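Local structure of type II secretion chaperone CpaB (Acinetobacter nosocomialis M2, 6O38) at residues Ile43-Val48 with Phe88-Tyr93; Gly67-Tyr72 with Asp156-Val161; Asp108-Arg113 with Thr131-Asp136. The protein serves as the type II secretion chaperone of the metalloprotease CpaA, binding this substrate in a complex that probably prepares it for export. One frame throughout, in Å; residues are numbered along the deposited sequence.

How the contacts relate
All three contacts belong to one antiparallel sheet, but to different parts of it. Contact 1 brings its two outermost strands together by side-chain packing, with aromatic and apolar groups buried inside and glutamates at its partly exposed end. Contact 2 is ladder-like backbone pairing one strand further in; it shares an edge with contact 1, because strand 45-47 lies beside strand 68-72. Contact 3, about 23 Å from contact 1 between centres, is the open end of a hairpin on the other side of the chain's centre, more polar and turned to the bound protease. Y72 of contact 2 reaches Q132 of contact 3 through its hydroxyl, while contacts 1 and 3 do not touch.

Contact 1: Ile43-Val48 with Phe88-Tyr93; sequences IVFNEV and FQMLEY. With SO4 (sulfate ion), chain B.
The ring of F45 fills a notch between F88 and M90. On one flank its CE2 meets CD1 of F88 at 3.9 Å, at the edge of the F88 ring and near its plane. On the other, M90 CG lies 3.9 Å from F45 CE1, close to the plane of the F45 ring, and the selenium of this selenomethionine follows it along the same rim: a Met-aromatic contact of the edge type, with SE 5.4 Å from the centroid and 85° off the ring normal. The floor of the notch is backbone, since Q89 O approaches F45 CE1 obliquely. With CG held between backbone N and carbonyl carbon (chi1 50°), the F45 ring swings toward the opposing strand. V44 fits beside it as a second bump, its CG2 lying over one face of the F88 ring, 4.1 Å from CE1. F128 packs edge-to-face with the same F88 ring.

Strands 45-47 and 85-90 are the outermost members of the antiparallel sheet. Their short axes run nearly parallel, 19° apart, and come no closer than 7.3 Å, so side chains fill the gap. A backbone hydrogen bond between V44 and K87 joins the two edges, and the sheet curls round, barrel-like, until its ends meet.

Toward the surface the fit is shallower. I43 CD1 rests against the amide end of the extended Q89 side chain, 3.7 Å from OE1, while I43 N donates an almost straight hydrogen bond to O1 of a sulfate ion, probably from the crystallisation liquor. At the other end E47 OE2 lies 4.3 Å from E92 CB, but the like-charged carboxylates stay apart, E47 OE2 to E92 OE1 being 5.0 Å. In the CpaA chain N35 packs on E47 and Y59 on E92.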
ATOM      1  N   ILE G  43     -18.733  -7.678  -3.621  1.00 76.55           N
ATOM      2  CA  ILE G  43     -17.958  -8.143  -2.478  1.00 75.57           C
ATOM      3  C   ILE G  43     -17.251  -9.442  -2.841  1.00 75.76           C
ATOM      4  O   ILE G  43     -17.864 -10.375  -3.376  1.00 77.36           O
ATOM      5  CB  ILE G  43     -18.866  -8.322  -1.253  1.00 75.78           C
ATOM      6  CG1 ILE G  43     -19.323  -6.961  -0.724  1.00 75.67           C
ATOM      7  CG2 ILE G  43     -18.155  -9.108  -0.169  1.00 74.53           C
ATOM      8  CD1 ILE G  43     -20.250  -7.048   0.469  1.00 75.82           C
ATOM      9  N   VAL G  44     -15.954  -9.509  -2.551  1.00 73.18           N
ATOM     10  CA  VAL G  44     -15.151 -10.678  -2.899  1.00 73.23           C
ATOM     11  C   VAL G  44     -15.216 -11.742  -1.811  1.00 72.97           C
ATOM     12  O   VAL G  44     -15.529 -12.904  -2.082  1.00 74.68           O
ATOM     13  CB  VAL G  44     -13.697 -10.251  -3.184  1.00 70.93           C
ATOM     14  CG1 VAL G  44     -12.905 -11.421  -3.729  1.00 70.90           C
ATOM     15  CG2 VAL G  44     -13.670  -9.090  -4.159  1.00 70.79           C
ATOM     16  N   PHE G  45     -14.918 -11.369  -0.568  1.00 71.50           N
ATOM     17  CA  PHE G  45     -14.974 -12.287   0.561  1.00 73.81           C
ATOM     18  C   PHE G  45     -15.753 -11.645   1.701  1.00 75.85           C
ATOM     19  O   PHE G  45     -15.997 -10.436   1.715  1.00 76.40           O
ATOM     20  CB  PHE G  45     -13.567 -12.691   1.028  1.00 72.95           C
ATOM     21  CG  PHE G  45     -12.640 -11.529   1.251  1.00 71.82           C
ATOM     22  CD1 PHE G  45     -12.666 -10.818   2.441  1.00 74.66           C
ATOM     23  CD2 PHE G  45     -11.732 -11.155   0.274  1.00 68.95           C
ATOM     24  CE1 PHE G  45     -11.813  -9.751   2.647  1.00 75.59           C
ATOM     25  CE2 PHE G  45     -10.874 -10.089   0.475  1.00 68.99           C
ATOM     26  CZ  PHE G  45     -10.916  -9.387   1.664  1.00 72.65           C
ATOM     27  N   ASN G  46     -16.133 -12.470   2.674  1.00 71.37           N
ATOM     28  CA  ASN G  46     -16.964 -12.041   3.791  1.00 74.85           C
ATOM     29  C   ASN G  46     -16.343 -12.486   5.107  1.00 77.24           C
ATOM     30  O   ASN G  46     -15.824 -13.601   5.210  1.00 77.03           O
ATOM     31  CB  ASN G  46     -18.383 -12.609   3.677  1.00 76.78           C
ATOM     32  CG  ASN G  46     -19.148 -12.033   2.505  1.00 75.36           C
ATOM     33  OD1 ASN G  46     -19.190 -10.819   2.315  1.00 74.33           O
ATOM     34  ND2 ASN G  46     -19.756 -12.905   1.709  1.00 76.26           N
ATOM     35  N   GLU G  47     -16.405 -11.611   6.109  1.00 71.89           N
ATOM     36  CA  GLU G  47     -15.938 -11.962   7.441  1.00 74.47           C
ATOM     37  C   GLU G  47     -16.771 -13.099   8.023  1.00 77.59           C
ATOM     38  O   GLU G  47     -17.931 -13.311   7.659  1.00 78.94           O
ATOM     39  CB  GLU G  47     -16.009 -10.756   8.380  1.00 77.00           C
ATOM     40  CG  GLU G  47     -14.789  -9.860   8.366  1.00 75.72           C
ATOM     41  CD  GLU G  47     -14.502  -9.268   9.734  1.00 78.79           C
ATOM     42  OE1 GLU G  47     -14.531 -10.024  10.727  1.00 80.83           O
ATOM     43  OE2 GLU G  47     -14.247  -8.048   9.818  1.00 79.42           O
ATOM     44  N   VAL G  48     -16.162 -13.833   8.950  1.00 79.84           N
ATOM     45  CA  VAL G  48     -16.849 -14.898   9.668  1.00 84.39           C
ATOM     46  C   VAL G  48     -16.075 -15.256  10.931  1.00 87.10           C
ATOM     47  O   VAL G  48     -16.647 -15.352  12.017  1.00 91.49           O
ATOM     48  CB  VAL G  48     -17.046 -16.141   8.783  1.00 84.32           C
ATOM     49  CG1 VAL G  48     -15.706 -16.792   8.474  1.00 82.24           C
ATOM     50  CG2 VAL G  48     -17.989 -17.126   9.456  1.00 89.51           C
ATOM     51  N   PHE G  88     -13.975  -4.649  -1.599  1.00 68.75           N
ATOM     52  CA  PHE G  88     -13.312  -5.279  -0.466  1.00 67.90           C
ATOM     53  C   PHE G  88     -13.854  -4.692   0.830  1.00 68.94           C
ATOM     54  O   PHE G  88     -14.012  -3.473   0.949  1.00 69.93           O
ATOM     55  CB  PHE G  88     -11.792  -5.080  -0.521  1.00 66.46           C
ATOM     56  CG  PHE G  88     -11.146  -5.641  -1.755  1.00 65.69           C
ATOM     57  CD1 PHE G  88     -10.742  -6.966  -1.801  1.00 65.43           C
ATOM     58  CD2 PHE G  88     -10.930  -4.840  -2.865  1.00 65.54           C
ATOM     59  CE1 PHE G  88     -10.143  -7.483  -2.935  1.00 65.19           C
ATOM     60  CE2 PHE G  88     -10.331  -5.352  -4.000  1.00 65.23           C
ATOM     61  CZ  PHE G  88      -9.938  -6.675  -4.035  1.00 65.09           C
ATOM     62  N   GLN G  89     -14.133  -5.560   1.802  1.00 67.85           N
ATOM     63  CA  GLN G  89     -14.623  -5.139   3.111  1.00 68.92           C
ATOM     64  C   GLN G  89     -13.760  -5.777   4.191  1.00 68.10           C
ATOM     65  O   GLN G  89     -13.805  -6.995   4.392  1.00 67.77           O
ATOM     66  CB  GLN G  89     -16.095  -5.502   3.301  1.00 70.03           C
ATOM     67  CG  GLN G  89     -17.054  -4.539   2.620  1.00 71.58           C
ATOM     68  CD  GLN G  89     -18.489  -4.730   3.063  1.00 72.81           C
ATOM     69  OE1 GLN G  89     -18.837  -5.749   3.660  1.00 72.34           O
ATOM     70  NE2 GLN G  89     -19.333  -3.745   2.778  1.00 74.59           N
HETATM   71  N   MSE G  90     -12.975  -4.951   4.875  1.00 68.90           N
HETATM   72  CA  MSE G  90     -12.116  -5.384   5.971  1.00 68.32           C
HETATM   73  C   MSE G  90     -12.254  -4.404   7.132  1.00 68.86           C
HETATM   74  O   MSE G  90     -11.259  -3.892   7.644  1.00 68.57           O
HETATM   75  CB  MSE G  90     -10.664  -5.495   5.507  1.00 69.68           C
HETATM   76  CG  MSE G  90     -10.406  -6.702   4.621  1.00 68.84           C
HETATM   77 SE   MSE G  90      -8.742  -6.598   3.622  0.49 67.47          SE
HETATM   78  CE  MSE G  90      -9.319  -5.343   2.251  1.00 67.49           C
ATOM     79  N   LEU G  91     -13.511  -4.151   7.513  1.00 66.87           N
ATOM     80  CA  LEU G  91     -13.854  -3.037   8.398  1.00 67.37           C
ATOM     81  C   LEU G  91     -12.966  -2.970   9.636  1.00 66.17           C
ATOM     82  O   LEU G  91     -12.603  -1.875  10.083  1.00 66.38           O
ATOM     83  CB  LEU G  91     -15.326  -3.134   8.811  1.00 67.85           C
ATOM     84  CG  LEU G  91     -16.395  -2.715   7.794  1.00 69.47           C
ATOM     85  CD1 LEU G  91     -16.541  -3.724   6.661  1.00 69.26           C
ATOM     86  CD2 LEU G  91     -17.730  -2.492   8.491  1.00 70.07           C
ATOM     87  N   GLU G  92     -12.610  -4.123  10.212  1.00 71.02           N
ATOM     88  CA  GLU G  92     -11.744  -4.106  11.388  1.00 69.77           C
ATOM     89  C   GLU G  92     -10.398  -3.463  11.078  1.00 69.82           C
ATOM     90  O   GLU G  92      -9.806  -2.812  11.947  1.00 69.12           O
ATOM     91  CB  GLU G  92     -11.538  -5.522  11.925  1.00 69.10           C
ATOM     92  CG  GLU G  92     -10.848  -5.555  13.284  1.00 68.71           C
ATOM     93  CD  GLU G  92     -10.081  -6.839  13.528  1.00 68.91           C
ATOM     94  OE1 GLU G  92     -10.151  -7.748  12.675  1.00 68.96           O
ATOM     95  OE2 GLU G  92      -9.403  -6.935  14.573  1.00 69.44           O
ATOM     96  N   TYR G  93      -9.906  -3.629   9.854  1.00 68.39           N
ATOM     97  CA  TYR G  93      -8.677  -2.986   9.411  1.00 68.46           C
ATOM     98  C   TYR G  93      -8.926  -1.623   8.778  1.00 69.64           C
ATOM     99  O   TYR G  93      -7.978  -1.004   8.281  1.00 69.83           O
ATOM    100  CB  TYR G  93      -7.940  -3.889   8.416  1.00 68.27           C
ATOM    101  CG  TYR G  93      -7.506  -5.216   8.995  1.00 67.68           C
ATOM    102  CD1 TYR G  93      -7.240  -5.353  10.352  1.00 67.10           C
ATOM    103  CD2 TYR G  93      -7.365  -6.335   8.185  1.00 67.68           C
ATOM    104  CE1 TYR G  93      -6.844  -6.566  10.885  1.00 66.85           C
ATOM    105  CE2 TYR G  93      -6.969  -7.552   8.708  1.00 67.70           C
ATOM    106  CZ  TYR G  93      -6.710  -7.662  10.058  1.00 67.42           C
ATOM    107  OH  TYR G  93      -6.315  -8.871  10.583  1.00 67.57           O
TER
HETATM  108  S   SO4 B 201     -22.470  -6.711  -3.176  0.72 80.91           S
HETATM  109  O1  SO4 B 201     -21.595  -7.866  -3.000  0.72 76.80           O
HETATM  110  O2  SO4 B 201     -23.124  -6.789  -4.479  0.72 74.35           O
HETATM  111  O3  SO4 B 201     -23.481  -6.705  -2.122  0.72 79.79           O
HETATM  112  O4  SO4 B 201     -21.679  -5.486  -3.099  0.72 83.25           O

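Contact 2: Gly67-Tyr72 with Asp156-Val161; sequences GMVIKY and DGVGLV
M68 and V161 open the pairing with two hydrogen bonds. M68 N donates to V161 O at 2.6 Å, nearly along the C=O axis, and V161 N donates back to M68 O at 3.0 Å in an almost straight bond (175°). I70 and G159 repeat the exchange, and Y72 N donates to G157 O at 2.7 Å. V69 with L160 and K71 with V158 are the non-hydrogen-bonded pairs between; V69 CA and K71 CA still direct C-H groups at G159 O and G157 O.

Apolar contacts split between the two faces. On the face of I70, V161 and the selenomethionine M68, the V161 methyl CG2 wedges between M68 CE, 3.6 Å away, and I70 CG1, 3.5 Å away. I70 CG1 reaches it from between backbone N and carbonyl carbon (chi1 52°). I70 CD1 lies 3.9 Å from G159 CA, where no side chain stands between. On the more exposed face, that of V69, K71, V158 and L160, L160 CD1 folds back over G67 and M68 N, and V69 CG1 lies alongside V158 CG2.

The Y72 hydroxyl is hydrogen-bonded to Q132 OE1 of strand 127-133. The whole is an antiparallel ladder of alternating hydrogen-bonded and non-hydrogen-bonded pairs, setting strand 68-72 between strands 45-47 and 158-163 and joining the N-terminal part to the sheet's last strand.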
ATOM      1  N   GLY G  67      -5.166 -13.383  12.567  1.00 76.54           N
ATOM      2  CA  GLY G  67      -5.709 -12.661  11.438  1.00 73.40           C
ATOM      3  C   GLY G  67      -7.224 -12.664  11.479  1.00 74.25           C
ATOM      4  O   GLY G  67      -7.831 -12.801  12.536  1.00 77.34           O
HETATM    5  N   MSE G  68      -7.810 -12.515  10.296  1.00 73.92           N
HETATM    6  CA  MSE G  68      -9.253 -12.388  10.152  1.00 74.59           C
HETATM    7  C   MSE G  68      -9.806 -13.467   9.226  1.00 73.39           C
HETATM    8  O   MSE G  68      -9.555 -13.450   8.021  1.00 70.60           O
HETATM    9  CB  MSE G  68      -9.600 -10.997   9.622  1.00 73.52           C
HETATM   10  CG  MSE G  68     -11.079 -10.686   9.541  1.00 74.79           C
HETATM   11 SE   MSE G  68     -11.345  -8.935   8.733  0.47 74.10          SE
HETATM   12  CE  MSE G  68     -10.459  -9.275   7.035  1.00 69.24           C
ATOM     13  N   VAL G  69     -10.560 -14.409   9.796  1.00 74.41           N
ATOM     14  CA  VAL G  69     -11.089 -15.521   9.018  1.00 74.53           C
ATOM     15  C   VAL G  69     -12.183 -15.020   8.084  1.00 73.13           C
ATOM     16  O   VAL G  69     -13.026 -14.197   8.467  1.00 74.22           O
ATOM     17  CB  VAL G  69     -11.617 -16.624   9.950  1.00 79.23           C
ATOM     18  CG1 VAL G  69     -11.736 -17.943   9.199  1.00 79.51           C
ATOM     19  CG2 VAL G  69     -10.715 -16.768  11.168  1.00 81.47           C
ATOM     20  N   ILE G  70     -12.176 -15.519   6.846  1.00 73.36           N
ATOM     21  CA  ILE G  70     -13.128 -15.094   5.828  1.00 72.86           C
ATOM     22  C   ILE G  70     -13.595 -16.299   5.024  1.00 75.04           C
ATOM     23  O   ILE G  70     -12.912 -17.320   4.928  1.00 76.95           O
ATOM     24  CB  ILE G  70     -12.534 -14.029   4.876  1.00 70.77           C
ATOM     25  CG1 ILE G  70     -11.190 -14.498   4.311  1.00 70.57           C
ATOM     26  CG2 ILE G  70     -12.403 -12.686   5.583  1.00 69.08           C
ATOM     27  CD1 ILE G  70     -11.264 -15.052   2.902  1.00 70.94           C
ATOM     28  N   LYS G  71     -14.783 -16.161   4.440  1.00 75.12           N
ATOM     29  CA  LYS G  71     -15.316 -17.129   3.493  1.00 76.85           C
ATOM     30  C   LYS G  71     -15.202 -16.560   2.085  1.00 75.61           C
ATOM     31  O   LYS G  71     -15.363 -15.354   1.878  1.00 73.77           O
ATOM     32  CB  LYS G  71     -16.773 -17.471   3.814  1.00 77.54           C
ATOM     33  CG  LYS G  71     -17.359 -18.562   2.930  1.00 79.55           C
ATOM     34  CD  LYS G  71     -18.643 -19.129   3.511  1.00 82.87           C
ATOM     35  CE  LYS G  71     -19.152 -20.291   2.673  1.00 86.39           C
ATOM     36  NZ  LYS G  71     -20.311 -20.975   3.308  1.00 90.77           N
ATOM     37  N   TYR G  72     -14.921 -17.432   1.120  1.00 77.14           N
ATOM     38  CA  TYR G  72     -14.600 -16.997  -0.230  1.00 76.06           C
ATOM     39  C   TYR G  72     -15.220 -17.938  -1.251  1.00 78.03           C
ATOM     40  O   TYR G  72     -15.218 -19.158  -1.068  1.00 80.34           O
ATOM     41  CB  TYR G  72     -13.081 -16.927  -0.426  1.00 75.08           C
ATOM     42  CG  TYR G  72     -12.637 -16.717  -1.853  1.00 74.51           C
ATOM     43  CD1 TYR G  72     -12.945 -15.548  -2.534  1.00 72.73           C
ATOM     44  CD2 TYR G  72     -11.889 -17.683  -2.513  1.00 76.11           C
ATOM     45  CE1 TYR G  72     -12.533 -15.353  -3.838  1.00 72.47           C
ATOM     46  CE2 TYR G  72     -11.470 -17.496  -3.811  1.00 75.84           C
ATOM     47  CZ  TYR G  72     -11.794 -16.331  -4.469  1.00 73.98           C
ATOM     48  OH  TYR G  72     -11.374 -16.147  -5.764  1.00 73.99           O
ATOM     49  N   ASP G 156     -10.001 -23.963  -0.253  1.00 73.55           N
ATOM     50  CA  ASP G 156     -11.296 -24.647  -0.207  1.00 76.51           C
ATOM     51  C   ASP G 156     -12.388 -23.756   0.387  1.00 77.52           C
ATOM     52  O   ASP G 156     -13.175 -24.178   1.236  1.00 79.57           O
ATOM     53  CB  ASP G 156     -11.192 -25.971   0.557  1.00 77.72           C
ATOM     54  CG  ASP G 156     -10.269 -26.964  -0.120  1.00 77.24           C
ATOM     55  OD1 ASP G 156     -10.201 -26.959  -1.369  1.00 77.45           O
ATOM     56  OD2 ASP G 156      -9.612 -27.750   0.593  1.00 76.91           O
ATOM     57  N   GLY G 157     -12.432 -22.506  -0.072  1.00 75.81           N
ATOM     58  CA  GLY G 157     -13.489 -21.589   0.300  1.00 76.87           C
ATOM     59  C   GLY G 157     -13.303 -20.861   1.612  1.00 75.89           C
ATOM     60  O   GLY G 157     -14.047 -19.909   1.880  1.00 76.49           O
ATOM     61  N   VAL G 158     -12.345 -21.266   2.440  1.00 75.07           N
ATOM     62  CA  VAL G 158     -12.058 -20.602   3.705  1.00 74.53           C
ATOM     63  C   VAL G 158     -10.648 -20.033   3.631  1.00 71.96           C
ATOM     64  O   VAL G 158      -9.745 -20.658   3.063  1.00 71.35           O
ATOM     65  CB  VAL G 158     -12.218 -21.561   4.906  1.00 76.42           C
ATOM     66  CG1 VAL G 158     -11.296 -22.765   4.771  1.00 75.80           C
ATOM     67  CG2 VAL G 158     -11.975 -20.830   6.221  1.00 76.48           C
ATOM     68  N   GLY G 159     -10.463 -18.839   4.191  1.00 70.74           N
ATOM     69  CA  GLY G 159      -9.194 -18.153   4.076  1.00 69.71           C
ATOM     70  C   GLY G 159      -8.905 -17.291   5.285  1.00 70.59           C
ATOM     71  O   GLY G 159      -9.703 -17.201   6.220  1.00 71.81           O
ATOM     72  N   LEU G 160      -7.737 -16.652   5.252  1.00 66.91           N
ATOM     73  CA  LEU G 160      -7.263 -15.823   6.351  1.00 69.15           C
ATOM     74  C   LEU G 160      -6.653 -14.548   5.792  1.00 68.61           C
ATOM     75  O   LEU G 160      -5.760 -14.606   4.942  1.00 67.96           O
ATOM     76  CB  LEU G 160      -6.230 -16.573   7.201  1.00 71.91           C
ATOM     77  CG  LEU G 160      -5.713 -15.865   8.455  1.00 74.33           C
ATOM     78  CD1 LEU G 160      -6.829 -15.684   9.473  1.00 73.97           C
ATOM     79  CD2 LEU G 160      -4.545 -16.631   9.061  1.00 77.24           C
ATOM     80  N   VAL G 161      -7.135 -13.404   6.270  1.00 68.71           N
ATOM     81  CA  VAL G 161      -6.587 -12.102   5.913  1.00 68.61           C
ATOM     82  C   VAL G 161      -5.875 -11.536   7.130  1.00 71.11           C
ATOM     83  O   VAL G 161      -6.366 -11.648   8.259  1.00 72.30           O
ATOM     84  CB  VAL G 161      -7.669 -11.128   5.411  1.00 67.19           C
ATOM     85  CG1 VAL G 161      -7.146 -10.319   4.236  1.00 66.01           C
ATOM     86  CG2 VAL G 161      -8.914 -11.885   5.014  1.00 65.75           C
TER

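Contact 3: Asp108-Arg113 with Thr131-Asp136; sequences DQDIVR and TQSQKD
D110 grips the turn after strand 127-133. Its backbone O accepts from Q134 N at 3.0 Å, and its side chain, with CG anti to the backbone N (chi1 179°), extends across so that OD1 takes K135 N at 2.6 Å through its syn lone pair. D110 OD2 meets S133 OG, although the modelled separation is too short to trust in detail. Deeper in the hairpin, V112 and Q132 exchange two backbone bonds, V112 N to Q132 O at 3.0 Å and Q132 N to V112 O at 2.9 Å. On the face that carries I111, R113, T131 and S133, I111 CG2 touches T131 CG2 at 3.5 Å. T131 lies alongside R113, with CG2 over one face of the guanidinium, 3.9 Å from its plane and offset toward the edge of the group.

The outer side is looser: beyond CB, the side chains of Q134 and K135 lead away from the strand pair into exposed positions.

The CpaA chain takes up the polar ends that the hairpin presents: E400 of CpaA forms a salt bridge with R113 and accepts from T131 OG1, and S392 of CpaA bonds to D110 OD2. One aspartate thus ties the open end of the hairpin together and also meets the substrate, consistent with this end being a polar docking surface for CpaA.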
ATOM      1  N   ASP G 108      -0.246 -19.750 -16.059  1.00 79.42           N
ATOM      2  CA  ASP G 108       0.055 -21.115 -16.499  1.00 82.61           C
ATOM      3  C   ASP G 108      -1.288 -21.748 -16.865  1.00 84.09           C
ATOM      4  O   ASP G 108      -2.312 -21.055 -16.906  1.00 82.67           O
ATOM      5  CB  ASP G 108       0.853 -21.893 -15.444  1.00 83.78           C
ATOM      6  CG  ASP G 108       0.054 -22.190 -14.180  1.00 83.92           C
ATOM      7  OD1 ASP G 108      -1.128 -21.806 -14.092  1.00 82.95           O
ATOM      8  OD2 ASP G 108       0.633 -22.805 -13.255  1.00 85.43           O
ATOM      9  N   GLN G 109      -1.307 -23.058 -17.142  1.00 86.59           N
ATOM     10  CA  GLN G 109      -2.590 -23.687 -17.465  1.00 88.25           C
ATOM     11  C   GLN G 109      -3.553 -23.682 -16.284  1.00 86.84           C
ATOM     12  O   GLN G 109      -4.771 -23.743 -16.483  1.00 87.31           O
ATOM     13  CB  GLN G 109      -2.416 -25.118 -17.972  1.00 92.09           C
ATOM     14  CG  GLN G 109      -1.833 -25.258 -19.360  1.00 94.37           C
ATOM     15  CD  GLN G 109      -1.829 -26.714 -19.795  1.00 98.35           C
ATOM     16  OE1 GLN G 109      -2.259 -27.586 -19.040  1.00 99.32           O
ATOM     17  NE2 GLN G 109      -1.375 -26.982 -21.016  1.00100.94           N
ATOM     18  N   ASP G 110      -3.046 -23.595 -15.054  1.00 85.33           N
ATOM     19  CA  ASP G 110      -3.903 -23.760 -13.891  1.00 84.71           C
ATOM     20  C   ASP G 110      -4.119 -22.494 -13.073  1.00 81.27           C
ATOM     21  O   ASP G 110      -5.108 -22.419 -12.335  1.00 80.77           O
ATOM     22  CB  ASP G 110      -3.325 -24.853 -12.981  1.00 86.49           C
ATOM     23  CG  ASP G 110      -4.146 -25.064 -11.729  1.00 86.31           C
ATOM     24  OD1 ASP G 110      -5.341 -25.397 -11.854  1.00 87.44           O
ATOM     25  OD2 ASP G 110      -3.593 -24.886 -10.624  1.00 85.25           O
ATOM     26  N   ILE G 111      -3.255 -21.492 -13.205  1.00 79.12           N
ATOM     27  CA  ILE G 111      -3.285 -20.307 -12.357  1.00 76.00           C
ATOM     28  C   ILE G 111      -3.568 -19.089 -13.227  1.00 74.33           C
ATOM     29  O   ILE G 111      -2.927 -18.896 -14.267  1.00 74.89           O
ATOM     30  CB  ILE G 111      -1.969 -20.137 -11.578  1.00 74.99           C
ATOM     31  CG1 ILE G 111      -1.706 -21.377 -10.723  1.00 77.29           C
ATOM     32  CG2 ILE G 111      -2.022 -18.904 -10.709  1.00 72.70           C
ATOM     33  CD1 ILE G 111      -0.343 -21.385 -10.065  1.00 77.96           C
ATOM     34  N   VAL G 112      -4.534 -18.277 -12.803  1.00 73.57           N
ATOM     35  CA  VAL G 112      -4.888 -17.029 -13.467  1.00 71.28           C
ATOM     36  C   VAL G 112      -4.781 -15.909 -12.442  1.00 69.91           C
ATOM     37  O   VAL G 112      -5.161 -16.085 -11.280  1.00 70.79           O
ATOM     38  CB  VAL G 112      -6.308 -17.092 -14.071  1.00 72.07           C
ATOM     39  CG1 VAL G 112      -6.697 -15.759 -14.685  1.00 70.60           C
ATOM     40  CG2 VAL G 112      -6.396 -18.207 -15.103  1.00 75.13           C
ATOM     41  N   ARG G 113      -4.259 -14.762 -12.870  1.00 69.48           N
ATOM     42  CA  ARG G 113      -4.090 -13.603 -12.003  1.00 67.21           C
ATOM     43  C   ARG G 113      -4.979 -12.465 -12.483  1.00 65.35           C
ATOM     44  O   ARG G 113      -4.932 -12.091 -13.659  1.00 65.17           O
ATOM     45  CB  ARG G 113      -2.629 -13.141 -11.970  1.00 66.42           C
ATOM     46  CG  ARG G 113      -2.361 -12.053 -10.941  1.00 64.69           C
ATOM     47  CD  ARG G 113      -0.974 -11.444 -11.091  1.00 64.08           C
ATOM     48  NE  ARG G 113      -0.005 -12.363 -11.684  1.00 65.79           N
ATOM     49  CZ  ARG G 113       0.852 -13.098 -10.983  1.00 67.58           C
ATOM     50  NH1 ARG G 113       0.861 -13.029  -9.658  1.00 68.18           N
ATOM     51  NH2 ARG G 113       1.701 -13.905 -11.604  1.00 68.94           N
ATOM     52  N   THR G 131      -4.631 -13.978  -7.419  1.00 65.28           N
ATOM     53  CA  THR G 131      -4.006 -15.070  -8.151  1.00 65.10           C
ATOM     54  C   THR G 131      -4.594 -16.377  -7.635  1.00 67.81           C
ATOM     55  O   THR G 131      -4.524 -16.661  -6.433  1.00 69.61           O
ATOM     56  CB  THR G 131      -2.488 -15.042  -7.978  1.00 64.18           C
ATOM     57  OG1 THR G 131      -2.032 -13.684  -8.020  1.00 61.72           O
ATOM     58  CG2 THR G 131      -1.821 -15.798  -9.102  1.00 63.67           C
ATOM     59  N   GLN G 132      -5.167 -17.165  -8.540  1.00 68.48           N
ATOM     60  CA  GLN G 132      -6.025 -18.280  -8.168  1.00 70.82           C
ATOM     61  C   GLN G 132      -5.646 -19.526  -8.952  1.00 71.73           C
ATOM     62  O   GLN G 132      -5.517 -19.478 -10.179  1.00 71.09           O
ATOM     63  CB  GLN G 132      -7.494 -17.931  -8.423  1.00 71.38           C
ATOM     64  CG  GLN G 132      -8.476 -19.033  -8.087  1.00 73.98           C
ATOM     65  CD  GLN G 132      -9.899 -18.521  -8.002  1.00 75.01           C
ATOM     66  OE1 GLN G 132     -10.210 -17.650  -7.189  1.00 74.96           O
ATOM     67  NE2 GLN G 132     -10.770 -19.052  -8.851  1.00 76.40           N
ATOM     68  N   SER G 133      -5.472 -20.634  -8.241  1.00 71.84           N
ATOM     69  CA  SER G 133      -5.293 -21.941  -8.854  1.00 73.41           C
ATOM     70  C   SER G 133      -6.634 -22.657  -8.921  1.00 75.20           C
ATOM     71  O   SER G 133      -7.426 -22.599  -7.975  1.00 76.13           O
ATOM     72  CB  SER G 133      -4.289 -22.787  -8.068  1.00 74.99           C
ATOM     73  OG  SER G 133      -4.343 -24.148  -8.460  1.00 77.14           O
ATOM     74  N   GLN G 134      -6.898 -23.310 -10.051  1.00 74.95           N
ATOM     75  CA  GLN G 134      -8.148 -24.039 -10.219  1.00 77.48           C
ATOM     76  C   GLN G 134      -8.044 -25.470  -9.697  1.00 79.89           C
ATOM     77  O   GLN G 134      -8.954 -25.950  -9.017  1.00 82.04           O
ATOM     78  CB  GLN G 134      -8.590 -24.031 -11.685  1.00 79.56           C
ATOM     79  CG  GLN G 134      -9.905 -24.761 -11.906  1.00 83.91           C
ATOM     80  CD  GLN G 134     -11.104 -23.906 -11.540  1.00 84.20           C
ATOM     81  OE1 GLN G 134     -10.990 -22.690 -11.394  1.00 81.28           O
ATOM     82  NE2 GLN G 134     -12.261 -24.542 -11.384  1.00 88.00           N
ATOM     83  N   LYS G 135      -6.952 -26.164 -10.027  1.00 78.81           N
ATOM     84  CA  LYS G 135      -6.793 -27.557  -9.619  1.00 81.18           C
ATOM     85  C   LYS G 135      -6.871 -27.688  -8.104  1.00 80.62           C
ATOM     86  O   LYS G 135      -7.701 -28.433  -7.571  1.00 83.36           O
ATOM     87  CB  LYS G 135      -5.463 -28.103 -10.151  1.00 80.62           C
ATOM     88  CG  LYS G 135      -5.042 -29.451  -9.582  1.00 82.80           C
ATOM     89  CD  LYS G 135      -3.684 -29.876 -10.134  1.00 82.71           C
ATOM     90  CE  LYS G 135      -3.199 -31.177  -9.509  1.00 85.28           C
ATOM     91  NZ  LYS G 135      -4.044 -32.338  -9.896  1.00 88.31           N
ATOM     92  N   ASP G 136      -6.016 -26.964  -7.391  1.00 78.13           N
ATOM     93  CA  ASP G 136      -6.163 -26.797  -5.952  1.00 77.88           C
ATOM     94  C   ASP G 136      -6.959 -25.523  -5.706  1.00 76.45           C
ATOM     95  O   ASP G 136      -6.568 -24.447  -6.170  1.00 74.11           O
ATOM     96  CB  ASP G 136      -4.800 -26.726  -5.265  1.00 76.99           C
ATOM     97  CG  ASP G 136      -3.769 -27.615  -5.925  1.00 78.05           C
ATOM     98  OD1 ASP G 136      -4.142 -28.710  -6.394  1.00 80.18           O
ATOM     99  OD2 ASP G 136      -2.588 -27.213  -5.985  1.00 77.28           O
TER